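Local coordinates for ubiquitin-conjugating enzyme-like protein (PDB 6ZM3) that is a ubiquitin-conjugating-enzyme-like protein of the UEV type that probably acts with an active conjugating enzyme in ubiquitin chain assembly, at residues H102-K105 with H106-R109; M113-C116 with L117-R121; M124-P127 with Q128-K131. All coordinates share one frame; numbering follows the deposited sequence. Where two conformers were deposited one is given.

Contact 1: H102-K105 with H106-R109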
loop_
_atom_site.group_PDB
_atom_site.type_symbol
_atom_site.label_atom_id
_atom_site.label_comp_id
_atom_site.label_asym_id
_atom_site.label_seq_id
_atom_site.Cartn_x
_atom_site.Cartn_y
_atom_site.Cartn_z
ATOM N N HIS B 102 25.694 -8.166 2.137
ATOM C CA HIS B 102 26.626 -9.245 1.808
ATOM C C HIS B 102 26.468 -9.684 0.344
ATOM O O HIS B 102 27.450 -9.810 -0.377
ATOM C CB HIS B 102 26.565 -10.395 2.830
ATOM C CG HIS B 102 25.400 -11.312 2.653
ATOM N ND1 HIS B 102 24.116 -10.968 3.045
ATOM C CD2 HIS B 102 25.312 -12.552 2.121
ATOM C CE1 HIS B 102 23.299 -11.963 2.786
ATOM N NE2 HIS B 102 24.012 -12.948 2.215
ATOM N N VAL B 103 25.222 -9.825 -0.128
ATOM C CA VAL B 103 24.951 -10.288 -1.478
ATOM C C VAL B 103 25.562 -9.364 -2.518
ATOM O O VAL B 103 25.885 -9.771 -3.627
ATOM C CB VAL B 103 23.434 -10.358 -1.685
ATOM C CG1 VAL B 103 23.097 -10.662 -3.142
ATOM C CG2 VAL B 103 22.835 -11.353 -0.712
ATOM N N PHE B 104 25.651 -8.081 -2.201
ATOM C CA PHE B 104 26.111 -7.114 -3.179
ATOM C C PHE B 104 27.625 -6.933 -3.089
ATOM O O PHE B 104 28.267 -6.667 -4.104
ATOM C CB PHE B 104 25.461 -5.754 -2.925
ATOM C CG PHE B 104 24.024 -5.653 -3.378
ATOM C CD1 PHE B 104 23.471 -6.601 -4.223
ATOM C CD2 PHE B 104 23.240 -4.571 -2.992
ATOM C CE1 PHE B 104 22.146 -6.504 -4.632
ATOM C CE2 PHE B 104 21.917 -4.467 -3.412
ATOM C CZ PHE B 104 21.370 -5.443 -4.218
ATOM N N LYS B 105 28.152 -6.987 -1.862
ATOM C CA LYS B 105 29.579 -6.821 -1.607
ATOM C C LYS B 105 30.354 -7.876 -2.389
ATOM O O LYS B 105 31.337 -7.553 -3.054
ATOM C CB LYS B 105 29.859 -7.010 -0.112
ATOM C CG LYS B 105 31.269 -6.644 0.354
ATOM C CD LYS B 105 31.557 -7.155 1.759
ATOM C CE LYS B 105 32.498 -6.305 2.585
ATOM N NZ LYS B 105 33.840 -6.182 1.972
ATOM N N HIS B 106 29.891 -9.126 -2.288
ATOM C CA HIS B 106 30.463 -10.242 -3.034
ATOM C C HIS B 106 29.466 -10.716 -4.097
ATOM O O HIS B 106 28.874 -11.789 -3.950
ATOM C CB HIS B 106 30.863 -11.351 -2.052
ATOM C CG HIS B 106 31.887 -10.917 -1.048
ATOM N ND1 HIS B 106 33.141 -10.432 -1.423
ATOM C CD2 HIS B 106 31.877 -10.941 0.301
ATOM C CE1 HIS B 106 33.847 -10.160 -0.343
ATOM N NE2 HIS B 106 33.086 -10.471 0.732
ATOM N N TRP B 107 29.300 -9.906 -5.154
ATOM C CA TRP B 107 28.207 -10.072 -6.118
ATOM C C TRP B 107 28.507 -11.277 -7.011
ATOM O O TRP B 107 29.553 -11.313 -7.652
ATOM C CB TRP B 107 28.011 -8.793 -6.954
ATOM C CG TRP B 107 27.020 -8.929 -8.077
ATOM C CD1 TRP B 107 27.253 -8.821 -9.419
ATOM C CD2 TRP B 107 25.612 -9.197 -7.941
ATOM N NE1 TRP B 107 26.087 -9.013 -10.124
ATOM C CE2 TRP B 107 25.073 -9.269 -9.245
ATOM C CE3 TRP B 107 24.770 -9.423 -6.843
ATOM C CZ2 TRP B 107 23.715 -9.498 -9.473
ATOM C CZ3 TRP B 107 23.430 -9.674 -7.071
ATOM C CH2 TRP B 107 22.922 -9.736 -8.371
ATOM N N ASP B 108 27.578 -12.239 -7.027
ATOM C CA ASP B 108 27.535 -13.355 -7.957
ATOM C C ASP B 108 26.387 -13.124 -8.954
ATOM O O ASP B 108 25.234 -13.135 -8.540
ATOM C CB ASP B 108 27.299 -14.624 -7.141
ATOM C CG ASP B 108 27.237 -15.913 -7.949
ATOM O OD1 ASP B 108 27.165 -15.830 -9.194
ATOM O OD2 ASP B 108 27.248 -16.991 -7.315
ATOM N N ARG B 109 26.712 -12.890 -10.241
ATOM C CA ARG B 109 25.824 -12.926 -11.399
ATOM C C ARG B 109 24.551 -13.740 -11.165
ATOM O O ARG B 109 23.465 -13.318 -11.563
ATOM C CB ARG B 109 26.525 -13.651 -12.557
ATOM C CG ARG B 109 27.074 -12.745 -13.647
ATOM C CD ARG B 109 27.152 -13.531 -14.943
ATOM N NE ARG B 109 25.853 -13.714 -15.605
ATOM C CZ ARG B 109 25.426 -13.008 -16.652
ATOM N NH1 ARG B 109 26.187 -12.068 -17.182
ATOM N NH2 ARG B 109 24.229 -13.252 -17.171
HETATM O O HOH W 1 25.683 -12.235 -4.906
#
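The short helix 102-105 of this ubiquitin-conjugating fold ends at Lys105; His106 is the first residue to leave helical angles, and Trp107 begins the run toward helix 113-125. One backbone bond closes the helix: His106 N gives its hydrogen to His102 O at 3.2 Å, almost straight at 177°. The next carbonyl, Val103 O, is served differently. A water donates to it at 2.8 Å and accepts from Asp108 N, while Trp107 CA-H approaches the same oxygen and Trp107 CE3 meets it at 3.4 Å, Val103 O lying at the indole edge, in plane. With CG anti to the backbone N (chi1 173°), the indole of Trp107 lies alongside Phe104, CE3 being 4.1 Å from Phe104 CD1, and its CZ3 meets Val103 CG1. On the outer side Lys105 CG lies over one face of the His106 imidazole, and CD makes an off-centre CH-pi contact, 4.2 Å from the ring centroid. A bond from Trp107 NE1 to Pro73 O, with the packing of Val103 and Phe104, helps hold the indole's rotation. A bridging water and C-H groups thus take over at Val103 O where the regular amide pattern stops, and the apolar packing beside it gathers at Trp107.

Contact 2: M113-C116 with L117-R121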
loop_
_atom_site.group_PDB
_atom_site.type_symbol
_atom_site.label_atom_id
_atom_site.label_comp_id
_atom_site.label_asym_id
_atom_site.label_seq_id
_atom_site.Cartn_x
_atom_site.Cartn_y
_atom_site.Cartn_z
ATOM N N MET B 113 16.718 -11.365 -8.436
ATOM C CA MET B 113 16.014 -10.376 -7.620
ATOM C C MET B 113 15.248 -11.038 -6.479
ATOM O O MET B 113 15.238 -10.518 -5.364
ATOM C CB MET B 113 15.071 -9.506 -8.454
ATOM C CG MET B 113 15.797 -8.592 -9.389
ATOM S SD MET B 113 14.637 -7.647 -10.383
ATOM C CE MET B 113 14.487 -8.709 -11.817
ATOM N N GLU B 114 14.624 -12.201 -6.727
ATOM C CA GLU B 114 13.937 -12.893 -5.657
ATOM C C GLU B 114 14.884 -13.313 -4.516
ATOM O O GLU B 114 14.532 -13.221 -3.327
ATOM C CB GLU B 114 13.127 -14.061 -6.231
ATOM C CG GLU B 114 12.382 -14.808 -5.151
ATOM C CD GLU B 114 11.582 -16.033 -5.557
ATOM O OE1 GLU B 114 11.521 -16.341 -6.770
ATOM O OE2 GLU B 114 11.010 -16.671 -4.642
ATOM N N LEU B 115 16.066 -13.832 -4.872
ATOM C CA LEU B 115 17.045 -14.198 -3.850
ATOM C C LEU B 115 17.528 -12.950 -3.087
ATOM O O LEU B 115 17.696 -13.014 -1.871
ATOM C CB LEU B 115 18.183 -15.014 -4.487
ATOM C CG LEU B 115 19.226 -15.628 -3.537
ATOM C CD1 LEU B 115 18.601 -16.457 -2.417
ATOM C CD2 LEU B 115 20.212 -16.471 -4.326
ATOM N N CYS B 116 17.717 -11.822 -3.776
ATOM C CA CYS B 116 18.090 -10.572 -3.100
ATOM C C CYS B 116 17.083 -10.243 -2.005
ATOM O O CYS B 116 17.476 -9.930 -0.872
ATOM C CB CYS B 116 18.213 -9.354 -4.020
ATOM S SG CYS B 116 19.582 -9.378 -5.203
ATOM N N LEU B 117 15.785 -10.362 -2.332
ATOM C CA LEU B 117 14.749 -10.085 -1.350
ATOM C C LEU B 117 14.718 -11.117 -0.217
ATOM O O LEU B 117 14.531 -10.732 0.947
ATOM C CB LEU B 117 13.382 -9.935 -2.035
ATOM C CG LEU B 117 13.206 -8.809 -3.053
ATOM C CD1 LEU B 117 11.708 -8.603 -3.358
ATOM C CD2 LEU B 117 13.799 -7.486 -2.575
ATOM N N SER B 118 14.868 -12.432 -0.514
ATOM C CA SER B 118 14.933 -13.417 0.553
ATOM C C SER B 118 16.080 -13.090 1.500
ATOM O O SER B 118 15.933 -13.276 2.695
ATOM C CB SER B 118 15.042 -14.839 0.057
ATOM O OG SER B 118 13.767 -15.439 0.096
ATOM N N GLU B 119 17.197 -12.629 0.921
ATOM C CA GLU B 119 18.420 -12.297 1.642
ATOM C C GLU B 119 18.275 -11.004 2.454
ATOM O O GLU B 119 18.848 -10.917 3.548
ATOM C CB GLU B 119 19.646 -12.297 0.731
ATOM C CG GLU B 119 20.042 -13.700 0.242
ATOM C CD GLU B 119 20.599 -14.621 1.314
ATOM O OE1 GLU B 119 21.466 -14.153 2.068
ATOM O OE2 GLU B 119 20.110 -15.769 1.458
ATOM N N LEU B 120 17.529 -10.011 1.942
ATOM C CA LEU B 120 17.142 -8.870 2.775
ATOM C C LEU B 120 16.220 -9.290 3.918
ATOM O O LEU B 120 16.325 -8.792 5.046
ATOM C CB LEU B 120 16.538 -7.779 1.889
ATOM C CG LEU B 120 17.568 -7.062 1.034
ATOM C CD1 LEU B 120 16.913 -6.220 -0.055
ATOM C CD2 LEU B 120 18.448 -6.184 1.932
ATOM N N ARG B 121 15.321 -10.251 3.658
ATOM C CA ARG B 121 14.436 -10.745 4.694
ATOM C C ARG B 121 15.187 -11.511 5.785
ATOM O O ARG B 121 14.876 -11.368 6.961
ATOM C CB ARG B 121 13.302 -11.588 4.096
ATOM C CG ARG B 121 12.172 -11.824 5.081
ATOM C CD ARG B 121 11.077 -12.628 4.422
ATOM N NE ARG B 121 10.119 -13.201 5.335
ATOM C CZ ARG B 121 10.256 -14.393 5.929
ATOM N NH1 ARG B 121 11.363 -15.114 5.788
ATOM N NH2 ARG B 121 9.295 -14.841 6.705
#
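Leu115 and Glu119, one helical turn apart, run side by side in the same direction, meeting at CD1 of Leu115 and CG of Glu119, 4.1 Å apart. Glu119 CG also comes within 3.2 Å of Leu115 O, since chi1 near -69° sets CG beside the backbone N, and the bend at chi2 carries the carboxylate on to His102, whose NE2 has a weak hydrogen bond with OE1. Leu117 and Leu120 place their CG atoms in the same way, Leu117 CG at 3.5 Å from Met113 O and Leu120 CG at 3.4 Å from Cys116 O. Beneath these lie four consecutive i to i+4 bonds: Leu117 N to Met113 O, Ser118 N to Glu114 O, Glu119 N to Leu115 O, and Leu120 N to Cys116 O, the last at 2.8 Å. Farther out, Met113 and Leu117 reach Val32 of strand 30-34, and Leu117 and Leu120 both touch Ile49. Arg121 NE bonds to Val50 O. Aliphatic carbons partly cover the bonded carbonyls. The helix is amphipathic here: Met113, Leu117 and Leu120 form the apolar side against the sheet, with Cys116 also buried, while Leu115 lies on the more exposed side with Glu114, Ser118 and Glu119.

Contact 3: M124-P127 with Q128-K131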
loop_
_atom_site.group_PDB
_atom_site.type_symbol
_atom_site.label_atom_id
_atom_site.label_comp_id
_atom_site.label_asym_id
_atom_site.label_seq_id
_atom_site.Cartn_x
_atom_site.Cartn_y
_atom_site.Cartn_z
ATOM N N MET B 124 16.806 -9.284 8.359
ATOM C CA MET B 124 15.897 -8.798 9.376
ATOM C C MET B 124 15.803 -9.793 10.531
ATOM O O MET B 124 15.444 -9.414 11.641
ATOM C CB MET B 124 14.501 -8.583 8.774
ATOM C CG MET B 124 14.474 -7.504 7.732
ATOM S SD MET B 124 12.867 -7.419 6.849
ATOM C CE MET B 124 13.298 -6.208 5.609
ATOM N N ALA B 125 16.082 -11.073 10.252
ATOM C CA ALA B 125 15.855 -12.143 11.211
ATOM C C ALA B 125 17.130 -12.416 12.019
ATOM O O ALA B 125 17.064 -13.165 12.975
ATOM C CB ALA B 125 15.449 -13.409 10.486
ATOM N N GLN B 126 18.277 -11.913 11.545
ATOM C CA GLN B 126 19.573 -12.103 12.193
ATOM C C GLN B 126 19.449 -11.768 13.678
ATOM O O GLN B 126 18.683 -10.871 14.065
ATOM C CB GLN B 126 20.642 -11.175 11.597
ATOM C CG GLN B 126 21.045 -11.501 10.166
ATOM C CD GLN B 126 21.776 -12.815 10.093
ATOM O OE1 GLN B 126 21.169 -13.869 9.922
ATOM N NE2 GLN B 126 23.089 -12.764 10.261
ATOM N N PRO B 127 20.221 -12.435 14.568
ATOM C CA PRO B 127 20.109 -12.151 16.001
ATOM C C PRO B 127 20.404 -10.674 16.281
ATOM O O PRO B 127 19.802 -10.079 17.170
ATOM C CB PRO B 127 21.090 -13.150 16.654
ATOM C CG PRO B 127 21.274 -14.226 15.587
ATOM C CD PRO B 127 21.224 -13.474 14.269
ATOM N N GLN B 128 21.316 -10.077 15.506
ATOM C CA GLN B 128 21.764 -8.726 15.801
ATOM C C GLN B 128 20.718 -7.684 15.386
ATOM O O GLN B 128 20.652 -6.615 15.983
ATOM C CB GLN B 128 23.133 -8.453 15.187
ATOM C CG GLN B 128 23.155 -8.378 13.663
ATOM C CD GLN B 128 24.219 -7.406 13.198
ATOM O OE1 GLN B 128 25.256 -7.240 13.838
ATOM N NE2 GLN B 128 23.979 -6.735 12.082
ATOM N N ASN B 129 19.905 -7.993 14.367
ATOM C CA ASN B 129 19.089 -6.974 13.714
ATOM C C ASN B 129 17.624 -7.119 14.117
ATOM O O ASN B 129 16.856 -6.170 13.989
ATOM C CB ASN B 129 19.198 -7.013 12.185
ATOM C CG ASN B 129 20.586 -6.752 11.643
ATOM O OD1 ASN B 129 21.366 -6.021 12.246
ATOM N ND2 ASN B 129 20.913 -7.337 10.500
ATOM N N ARG B 130 17.251 -8.293 14.635
ATOM C CA ARG B 130 15.866 -8.646 14.898
ATOM C C ARG B 130 15.244 -7.787 16.012
ATOM O O ARG B 130 14.059 -7.927 16.313
ATOM C CB ARG B 130 15.731 -10.170 15.056
ATOM C CG ARG B 130 15.937 -10.720 16.459
ATOM C CD ARG B 130 15.263 -12.076 16.616
ATOM N NE ARG B 130 16.137 -13.155 16.188
ATOM C CZ ARG B 130 16.504 -14.214 16.922
ATOM N NH1 ARG B 130 16.042 -14.387 18.150
ATOM N NH2 ARG B 130 17.322 -15.116 16.404
ATOM N N LYS B 131 16.027 -6.874 16.607
ATOM C CA LYS B 131 15.498 -6.073 17.693
ATOM C C LYS B 131 15.667 -4.596 17.386
ATOM O O LYS B 131 15.346 -3.792 18.248
ATOM C CB LYS B 131 16.180 -6.391 19.032
ATOM C CG LYS B 131 15.886 -7.780 19.574
ATOM C CD LYS B 131 16.784 -8.206 20.714
ATOM C CE LYS B 131 16.585 -9.668 21.054
ATOM N NZ LYS B 131 17.286 -10.556 20.093
#
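Backbone bonds from Asn129 and Arg130 converge on Gln126 O. Arg130 N reaches it at 3.0 Å, nearly in line with the C=O bond, whereas Asn129 N, at 3.1 Å, comes from well above the carbonyl plane. The two donors close residues 126-130 into a turn, an i to i+3 and an i to i+4 bond sharing one acceptor. The side-chain bond to the backbone across the contact is weak: Arg130 NE points at Ala125 O at 3.3 Å, straight at 171°, with the oxygen at the guanidinium edge and in its plane. A chi1 of 88° sets Arg130 CG between the backbone N and the carbonyl carbon, and the bend at chi3 carries the guanidinium back along the turn. The turn follows the weakly bonded C-terminal end of helix 113-125: Gln126 takes extended angles, Pro127 follows, and the chain reverses beside the loops that hold Pro52 and Phe57, on which Met124 packs. Arg130 makes a backbone bond there too, with Thr56. In a single C-H contact, Arg130 CA lies 3.4 Å from Met124 O, a buried carbonyl oxygen with no hydrogen-bond partner in the model. Plain packing brings Pro127 CG to 4.1 Å from Arg130 NH2. The side chains of Gln126 and Asn129 run side by side in the same direction, their amide planes 57° apart, Asn129 ND2 touching Gln126 CB and hydrogen-bonding Glu123 O.

How the contacts relate
The three contacts come in series along the C-terminal third of the chain. Contact 1 closes the short helix 102-105, contact 2 occupies the first two turns or so of helix 113-125, and contact 3 lies where that same helix ends and the chain turns away. Centres of contacts 1 and 2 are 12 Å apart and they touch: Val103 and Phe104 pack on Glu119 and Cys116. Contacts 2 and 3 share the helix, with centres 15 Å apart, whereas contacts 1 and 3 do not meet, lying about 8 Å apart at their nearest atoms. Contact 2, nearest the chain centre, lies on a helix that packs on the antiparallel sheet of the ubiquitin-conjugating fold and meets the short helix.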